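Local coordinates for protein triacylglycerol lipase (Clostridium botulinum, PDB 5AH1) that hydrolyses ester bonds, including those of synthetic polyesters and probably those of triacylglycerols, with a zinc-binding alpha/beta-hydrolase fold, at residues Leu236-Pro241 against Tyr366-Lys371; Met240-Leu245 against Ile303-Leu308; Asn388-Ser391 against Pro395-Gly398. All coordinates share one frame; numbering follows the deposited sequence. Where two conformers were deposited one is given.

Interaction 1: residues Leu236-Pro241 against Tyr366-Lys371; sequences LSDLMP and YSRNQK. With K (potassium ion), chain D.
L239 and Y366 run antiparallel past one another, the leucine CB lying over one face of the phenol ring. CB sits 3.9 Å from the ring centroid, 29° off the normal, a CH-pi contact centred toward the CD1-CE1 side; the branch methyl CD2 of L239 reaches back to CG of Y366 at 4.1 Å. L239 holds its CG between backbone N and carbonyl carbon (chi1 69°), which turns CD2 along the root of the tyrosine, while L239 also packs on L362 of helix 357-363. At the hydroxyl end of the ring, the CB of D238 comes obliquely to Y366 OH at 3.9 Å. The pair thus joins the last turn of helix 235-239 to the long loop that leads toward edge strand 403-405 of the alpha/beta-hydrolase sheet. Beyond the ring, the D238 and R368 side chains meet roughly perpendicular. OD2 of D238 meets NH1 of R368 at 2.8 Å, near the guanidinium plane, in a salt bridge whose hydrogen bond is weak (139° at the hydrogen). T310 OG1 bonds both D238 OD2 and R368 NH2, bridging the ion pair, and P374 O takes another bond from NH2. Past the contact, a potassium ion is bound by three backbone carbonyl oxygens at the helix end, S237 O at 2.8 Å and D238 O and M240 O at 2.7 Å each.

Interaction 2: residues Met240-Leu245 against Ile303-Leu308; sequences MPAKDL and IATYDL. With K (potassium ion), chain D.
T305 faces A242 and L245 and gives the largest single share of the buried surface. The A242 methyl sits over T305 CB, the two CB atoms 4.1 Å apart, with the hydroxyl nearest: T305 OG1 is 3.9 Å from A242 CB. A chi1 of 42° swings OG1 of T305 out toward that methyl. The carbon branch, T305 CG2, reaches on to CD2 of L245 at 4.2 Å, a plain apolar touch three residues further along the helix. A242 and L245 are thus about one turn apart on helix 242-257, with P241 at the N-cap position; L245 N bonds P241 O at 3.1 Å in the first turn. A methyl is all that stands on the first helix here, and the CA atoms of A242 and T305 are 6.1 Å apart. W297 of helix 296-299 packs on both these residues. Behind T305, A304 and L308 lean on M183 in helix 183-197, tying helix 304-308 to the body of the enzyme. The segment follows directly on the zinc ligand D302, and M240 O, ahead of the first helix, binds potassium at 2.7 Å. Both helices belong to the long helical insertion between parallel strands 221-227 and 327-331, a kind of excursion from the sheet well known in lipases of the alpha/beta-hydrolase fold.

Interaction 3: residues Asn388-Ser391 against Pro395-Gly398; sequences NCIS and PKLG
I390 and K396 meet across a short backbone excursion in which residues 389-391 turn with helical angles, S391 N bonding N388 O at 3.1 Å, and the chain then runs on until P395 CA stands 7.2 Å from S391 CA. The lysine reaches back over this gap. K396 NZ gives a hydrogen bond to I390 O at 2.8 Å, arriving in the carbonyl plane with a C=O...N angle of 156°. The bend that achieves this is at the far end of the K396 chain: chi3 of K396 is -67° and chi4 -55°, which curls CE and NZ round toward the carbonyl. K396 CE itself comes to 3.5 Å from I390 O. Of the lysine side chain, K396 CE also comes nearest the isoleucine side chain, 4.4 Å from I390 CG1, so a loose apolar touch accompanies the polar one. Both segments lie in the long loop between helix 357-363 and edge strand 403-405 of the parallel alpha/beta-hydrolase sheet, and the lysine links them to the chain leading into helix 235-239. NZ forms salt bridges with D232 and D393 and bonds G394 O, so its charge is gathered in by two carboxylates and two backbone carbonyls, a setting that would probably favour the protonated form. D232 serves the loop twice, since its other carboxylate oxygen accepts L397 N. S391 points its CB away from the second segment, and its OG bonds G233 O and D232 N instead, while I390 packs on W380 and K379.

How the interactions relate
Interactions 1 and 2 start from the same run of chain, sharing M240 and P241 where helix 235-239 passes into helix 242-257, and their centres are 12 Å apart. They touch directly: S237 OG and T305 O, 2.8 Å apart, probably form a hydrogen bond. The potassium ion belongs to both, through the M240 carbonyl. Interaction 3 stands off, its centre about 14 Å from that of interaction 1 and 18 Å from that of interaction 2, without touching either. The zinc ion lies about 13 Å from the T305 side chain. Interaction 2 comes closer to the probable active site: A304 and L308 pack on M183, next to S182, whose GxSxG setting is consistent with a nucleophile elbow.

Interaction 1: residues Leu236-Pro241 against Tyr366-Lys371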
loop_
_atom_site.group_PDB
_atom_site.type_symbol
_atom_site.label_atom_id
_atom_site.label_comp_id
_atom_site.label_asym_id
_atom_site.label_seq_id
_atom_site.Cartn_x
_atom_site.Cartn_y
_atom_site.Cartn_z
ATOM N N LEU A 236 9.574 10.908 2.840
ATOM C CA LEU A 236 9.413 10.727 4.283
ATOM C C LEU A 236 10.366 9.649 4.790
ATOM O O LEU A 236 10.976 9.789 5.860
ATOM C CB LEU A 236 7.973 10.389 4.659
ATOM C CG LEU A 236 7.687 10.328 6.164
ATOM C CD1 LEU A 236 8.002 11.651 6.847
ATOM C CD2 LEU A 236 6.252 9.935 6.386
ATOM N N SER A 237 10.536 8.573 4.026
ATOM C CA SER A 237 11.533 7.591 4.407
ATOM C C SER A 237 12.942 8.163 4.239
ATOM O O SER A 237 13.782 8.016 5.132
ATOM C CB SER A 237 11.397 6.283 3.642
ATOM O OG SER A 237 12.466 5.445 4.042
ATOM N N ASP A 238 13.223 8.802 3.108
ATOM C CA ASP A 238 14.554 9.344 2.864
ATOM C C ASP A 238 15.034 10.235 4.022
ATOM O O ASP A 238 16.179 10.151 4.450
ATOM C CB ASP A 238 14.581 10.192 1.601
ATOM C CG ASP A 238 14.276 9.419 0.329
ATOM O OD1 ASP A 238 13.963 8.229 0.361
ATOM O OD2 ASP A 238 14.318 10.052 -0.742
ATOM N N LEU A 239 14.146 11.084 4.527
ATOM C CA LEU A 239 14.533 12.144 5.435
ATOM C C LEU A 239 14.634 11.693 6.908
ATOM O O LEU A 239 15.247 12.394 7.714
ATOM C CB LEU A 239 13.620 13.375 5.293
ATOM C CG LEU A 239 12.164 13.302 5.757
ATOM C CD1 LEU A 239 12.020 13.615 7.240
ATOM C CD2 LEU A 239 11.343 14.268 4.947
ATOM N N MET A 240 14.041 10.539 7.237
ATOM C CA MET A 240 13.967 10.022 8.619
ATOM C C MET A 240 14.896 8.841 8.851
ATOM O O MET A 240 15.033 7.992 7.985
ATOM C CB MET A 240 12.553 9.506 8.922
ATOM C CG MET A 240 11.497 10.548 9.020
ATOM S SD MET A 240 10.010 9.893 9.772
ATOM C CE MET A 240 10.460 9.883 11.504
ATOM N N PRO A 241 15.502 8.737 10.050
ATOM C CA PRO A 241 16.054 7.438 10.447
ATOM C C PRO A 241 14.946 6.389 10.467
ATOM O O PRO A 241 13.816 6.690 10.863
ATOM C CB PRO A 241 16.587 7.696 11.866
ATOM C CG PRO A 241 16.710 9.188 11.968
ATOM C CD PRO A 241 15.598 9.726 11.131
ATOM N N TYR A 366 11.702 19.292 1.634
ATOM C CA TYR A 366 12.855 18.403 1.518
ATOM C C TYR A 366 13.342 18.294 0.078
ATOM O O TYR A 366 12.616 17.832 -0.805
ATOM C CB TYR A 366 12.517 17.014 2.049
ATOM C CG TYR A 366 13.674 16.036 2.011
ATOM C CD1 TYR A 366 14.603 16.000 3.027
ATOM C CD2 TYR A 366 13.836 15.156 0.965
ATOM C CE1 TYR A 366 15.668 15.108 2.996
ATOM C CE2 TYR A 366 14.877 14.255 0.923
ATOM C CZ TYR A 366 15.789 14.233 1.937
ATOM O OH TYR A 366 16.818 13.320 1.902
ATOM N N SER A 367 14.582 18.728 -0.122
ATOM C CA SER A 367 15.289 18.584 -1.384
ATOM C C SER A 367 16.507 17.708 -1.203
ATOM O O SER A 367 16.954 17.464 -0.073
ATOM C CB SER A 367 15.746 19.946 -1.886
ATOM O OG SER A 367 14.633 20.746 -2.197
ATOM N N ARG A 368 17.054 17.246 -2.319
ATOM C CA ARG A 368 18.295 16.482 -2.279
ATOM C C ARG A 368 18.918 16.403 -3.659
ATOM O O ARG A 368 18.254 16.029 -4.638
ATOM C CB ARG A 368 18.033 15.062 -1.758
ATOM C CG ARG A 368 19.294 14.240 -1.575
ATOM C CD ARG A 368 18.994 12.807 -1.222
ATOM N NE ARG A 368 18.303 12.145 -2.325
ATOM C CZ ARG A 368 17.359 11.231 -2.191
ATOM N NH1 ARG A 368 16.962 10.848 -0.988
ATOM N NH2 ARG A 368 16.797 10.715 -3.268
ATOM N N ASN A 369 20.191 16.770 -3.742
ATOM C CA ASN A 369 20.955 16.588 -4.968
ATOM C C ASN A 369 22.282 15.948 -4.595
ATOM O O ASN A 369 23.288 16.630 -4.364
ATOM C CB ASN A 369 21.130 17.908 -5.714
ATOM C CG ASN A 369 21.571 17.703 -7.152
ATOM O OD1 ASN A 369 22.321 16.778 -7.456
ATOM N ND2 ASN A 369 21.098 18.560 -8.045
ATOM N N GLN A 370 22.265 14.621 -4.508
ATOM C CA GLN A 370 23.423 13.845 -4.079
ATOM C C GLN A 370 23.681 12.714 -5.064
ATOM O O GLN A 370 22.745 12.104 -5.584
ATOM C CB GLN A 370 23.181 13.283 -2.676
ATOM C CG GLN A 370 23.111 14.354 -1.596
ATOM C CD GLN A 370 24.433 15.060 -1.409
ATOM O OE1 GLN A 370 25.473 14.417 -1.301
ATOM N NE2 GLN A 370 24.405 16.392 -1.392
ATOM N N LYS A 371 24.955 12.439 -5.314
ATOM C CA LYS A 371 25.345 11.375 -6.238
ATOM C C LYS A 371 24.714 10.027 -5.871
ATOM O O LYS A 371 24.573 9.691 -4.693
ATOM C CB LYS A 371 26.876 11.255 -6.256
ATOM C CG LYS A 371 27.427 10.228 -7.239
ATOM C CD LYS A 371 28.949 10.095 -7.139
ATOM C CE LYS A 371 29.481 8.994 -8.057
ATOM N NZ LYS A 371 30.960 8.863 -7.966
HETATM K K K D . 16.478 7.803 5.738
#

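Interaction 2: residues Met240-Leu245 against Ile303-Leu308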
loop_
_atom_site.group_PDB
_atom_site.type_symbol
_atom_site.label_atom_id
_atom_site.label_comp_id
_atom_site.label_asym_id
_atom_site.label_seq_id
_atom_site.Cartn_x
_atom_site.Cartn_y
_atom_site.Cartn_z
ATOM N N MET A 240 14.041 10.539 7.237
ATOM C CA MET A 240 13.967 10.022 8.619
ATOM C C MET A 240 14.896 8.841 8.851
ATOM O O MET A 240 15.033 7.992 7.985
ATOM C CB MET A 240 12.553 9.506 8.922
ATOM C CG MET A 240 11.497 10.548 9.020
ATOM S SD MET A 240 10.010 9.893 9.772
ATOM C CE MET A 240 10.460 9.883 11.504
ATOM N N PRO A 241 15.502 8.737 10.050
ATOM C CA PRO A 241 16.054 7.438 10.447
ATOM C C PRO A 241 14.946 6.389 10.467
ATOM O O PRO A 241 13.816 6.690 10.863
ATOM C CB PRO A 241 16.587 7.696 11.866
ATOM C CG PRO A 241 16.710 9.188 11.968
ATOM C CD PRO A 241 15.598 9.726 11.131
ATOM N N ALA A 242 15.260 5.173 10.031
ATOM C CA ALA A 242 14.271 4.113 9.950
ATOM C C ALA A 242 13.535 3.870 11.269
ATOM O O ALA A 242 12.307 3.742 11.280
ATOM C CB ALA A 242 14.919 2.838 9.469
ATOM N N LYS A 243 14.284 3.765 12.366
ATOM C CA LYS A 243 13.676 3.475 13.659
ATOM C C LYS A 243 12.671 4.552 14.026
ATOM O O LYS A 243 11.631 4.271 14.635
ATOM C CB LYS A 243 14.758 3.357 14.750
ATOM C CG LYS A 243 14.202 3.001 16.112
ATOM C CD LYS A 243 15.315 2.885 17.145
ATOM C CE LYS A 243 14.764 2.451 18.494
ATOM N NZ LYS A 243 15.786 2.500 19.566
ATOM N N ASP A 244 12.994 5.797 13.690
ATOM C CA ASP A 244 12.107 6.904 14.021
ATOM C C ASP A 244 10.835 6.859 13.179
ATOM O O ASP A 244 9.766 7.175 13.677
ATOM C CB ASP A 244 12.813 8.240 13.842
ATOM C CG ASP A 244 13.907 8.468 14.877
ATOM O OD1 ASP A 244 13.967 7.722 15.886
ATOM O OD2 ASP A 244 14.696 9.408 14.688
ATOM N N LEU A 245 10.957 6.479 11.908
ATOM C CA LEU A 245 9.783 6.347 11.053
ATOM C C LEU A 245 8.861 5.269 11.612
ATOM O O LEU A 245 7.656 5.475 11.735
ATOM C CB LEU A 245 10.193 6.031 9.616
ATOM C CG LEU A 245 9.050 5.818 8.620
ATOM C CD1 LEU A 245 8.013 6.926 8.683
ATOM C CD2 LEU A 245 9.592 5.712 7.205
ATOM N N ILE A 303 13.547 -4.776 3.792
ATOM C CA ILE A 303 12.633 -4.292 4.830
ATOM C C ILE A 303 11.834 -3.103 4.264
ATOM O O ILE A 303 12.277 -2.473 3.313
ATOM C CB ILE A 303 13.453 -3.953 6.114
ATOM C CG1 ILE A 303 12.556 -3.868 7.349
ATOM C CG2 ILE A 303 14.304 -2.719 5.890
ATOM C CD1 ILE A 303 11.958 -5.204 7.778
ATOM N N ALA A 304 10.667 -2.806 4.831
ATOM C CA ALA A 304 9.800 -1.809 4.208
ATOM C C ALA A 304 10.423 -0.416 4.119
ATOM O O ALA A 304 10.212 0.291 3.144
ATOM C CB ALA A 304 8.459 -1.721 4.933
ATOM N N THR A 305 11.155 -0.009 5.144
ATOM C CA THR A 305 11.700 1.340 5.195
ATOM C C THR A 305 12.658 1.606 4.027
ATOM O O THR A 305 12.674 2.715 3.475
ATOM C CB THR A 305 12.334 1.614 6.586
ATOM O OG1 THR A 305 13.071 0.472 7.017
ATOM C CG2 THR A 305 11.242 1.867 7.595
ATOM N N TYR A 306 13.413 0.594 3.605
ATOM C CA TYR A 306 14.247 0.723 2.415
ATOM C C TYR A 306 13.389 0.778 1.151
ATOM O O TYR A 306 13.572 1.638 0.283
ATOM C CB TYR A 306 15.261 -0.414 2.309
ATOM C CG TYR A 306 16.009 -0.355 1.000
ATOM C CD1 TYR A 306 17.083 0.504 0.822
ATOM C CD2 TYR A 306 15.607 -1.122 -0.085
ATOM C CE1 TYR A 306 17.749 0.577 -0.382
ATOM C CE2 TYR A 306 16.255 -1.045 -1.287
ATOM C CZ TYR A 306 17.325 -0.207 -1.443
ATOM O OH TYR A 306 17.959 -0.137 -2.665
ATOM N N ASP A 307 12.442 -0.146 1.037
ATOM C CA ASP A 307 11.611 -0.247 -0.162
ATOM C C ASP A 307 10.726 0.986 -0.385
ATOM O O ASP A 307 10.308 1.259 -1.518
ATOM C CB ASP A 307 10.763 -1.522 -0.085
ATOM C CG ASP A 307 11.465 -2.751 -0.679
ATOM O OD1 ASP A 307 12.640 -2.637 -1.107
ATOM O OD2 ASP A 307 10.816 -3.826 -0.712
ATOM N N LEU A 308 10.419 1.700 0.695
ATOM C CA LEU A 308 9.662 2.949 0.661
ATOM C C LEU A 308 10.477 4.166 0.281
ATOM O O LEU A 308 9.906 5.179 -0.118
ATOM C CB LEU A 308 9.003 3.210 2.013
ATOM C CG LEU A 308 7.862 2.251 2.371
ATOM C CD1 LEU A 308 7.492 2.385 3.833
ATOM C CD2 LEU A 308 6.629 2.480 1.494
HETATM K K K D . 16.478 7.803 5.738
#

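Interaction 3: residues Asn388-Ser391 against Pro395-Gly398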
loop_
_atom_site.group_PDB
_atom_site.type_symbol
_atom_site.label_atom_id
_atom_site.label_comp_id
_atom_site.label_asym_id
_atom_site.label_seq_id
_atom_site.Cartn_x
_atom_site.Cartn_y
_atom_site.Cartn_z
ATOM N N ASN A 388 4.763 11.748 -1.411
ATOM C CA ASN A 388 4.820 12.845 -2.374
ATOM C C ASN A 388 3.858 12.586 -3.533
ATOM O O ASN A 388 3.822 11.481 -4.059
ATOM C CB ASN A 388 6.236 12.991 -2.927
ATOM C CG ASN A 388 7.303 12.844 -1.855
ATOM O OD1 ASN A 388 7.581 11.734 -1.415
ATOM N ND2 ASN A 388 7.886 13.959 -1.416
ATOM N N CYS A 389 3.116 13.604 -3.961
ATOM C CA CYS A 389 2.153 13.435 -5.036
ATOM C C CYS A 389 2.785 12.962 -6.325
ATOM O O CYS A 389 2.218 12.120 -7.022
ATOM C CB CYS A 389 1.371 14.729 -5.275
ATOM S SG CYS A 389 0.408 15.288 -3.876
ATOM N N ILE A 390 3.966 13.486 -6.638
ATOM C CA ILE A 390 4.624 13.164 -7.897
ATOM C C ILE A 390 4.895 11.663 -8.021
ATOM O O ILE A 390 4.961 11.129 -9.119
ATOM C CB ILE A 390 5.966 13.967 -8.040
ATOM C CG1 ILE A 390 6.550 13.822 -9.445
ATOM C CG2 ILE A 390 6.986 13.543 -6.997
ATOM C CD1 ILE A 390 7.774 14.669 -9.690
ATOM N N SER A 391 5.064 10.996 -6.880
ATOM C CA SER A 391 5.420 9.586 -6.836
ATOM C C SER A 391 4.231 8.658 -7.085
ATOM O O SER A 391 4.413 7.484 -7.370
ATOM C CB SER A 391 5.987 9.305 -5.449
ATOM O OG SER A 391 6.384 7.962 -5.306
ATOM N N PRO A 395 5.320 4.314 -11.554
ATOM C CA PRO A 395 6.779 4.278 -11.452
ATOM C C PRO A 395 7.413 5.038 -12.620
ATOM O O PRO A 395 7.009 4.832 -13.770
ATOM C CB PRO A 395 7.079 2.785 -11.528
ATOM C CG PRO A 395 5.947 2.237 -12.379
ATOM C CD PRO A 395 4.749 3.004 -11.932
ATOM N N LYS A 396 8.394 5.879 -12.294
ATOM C CA LYS A 396 9.161 6.655 -13.264
ATOM C C LYS A 396 10.657 6.503 -13.013
ATOM O O LYS A 396 11.414 6.325 -13.968
ATOM C CB LYS A 396 8.748 8.130 -13.201
ATOM C CG LYS A 396 7.278 8.331 -13.563
ATOM C CD LYS A 396 6.793 9.743 -13.384
ATOM C CE LYS A 396 6.743 10.235 -11.956
ATOM N NZ LYS A 396 5.949 9.373 -11.027
ATOM N N LEU A 397 11.091 6.550 -11.752
ATOM C CA LEU A 397 12.496 6.309 -11.419
ATOM C C LEU A 397 12.858 4.901 -11.827
ATOM O O LEU A 397 12.235 3.940 -11.396
ATOM C CB LEU A 397 12.736 6.484 -9.921
ATOM C CG LEU A 397 12.393 7.832 -9.275
ATOM C CD1 LEU A 397 12.654 7.754 -7.754
ATOM C CD2 LEU A 397 13.148 8.991 -9.888
ATOM N N GLY A 398 13.852 4.764 -12.692
ATOM C CA GLY A 398 14.298 3.462 -13.139
ATOM C C GLY A 398 13.284 2.644 -13.922
ATOM O O GLY A 398 13.491 1.436 -14.069
#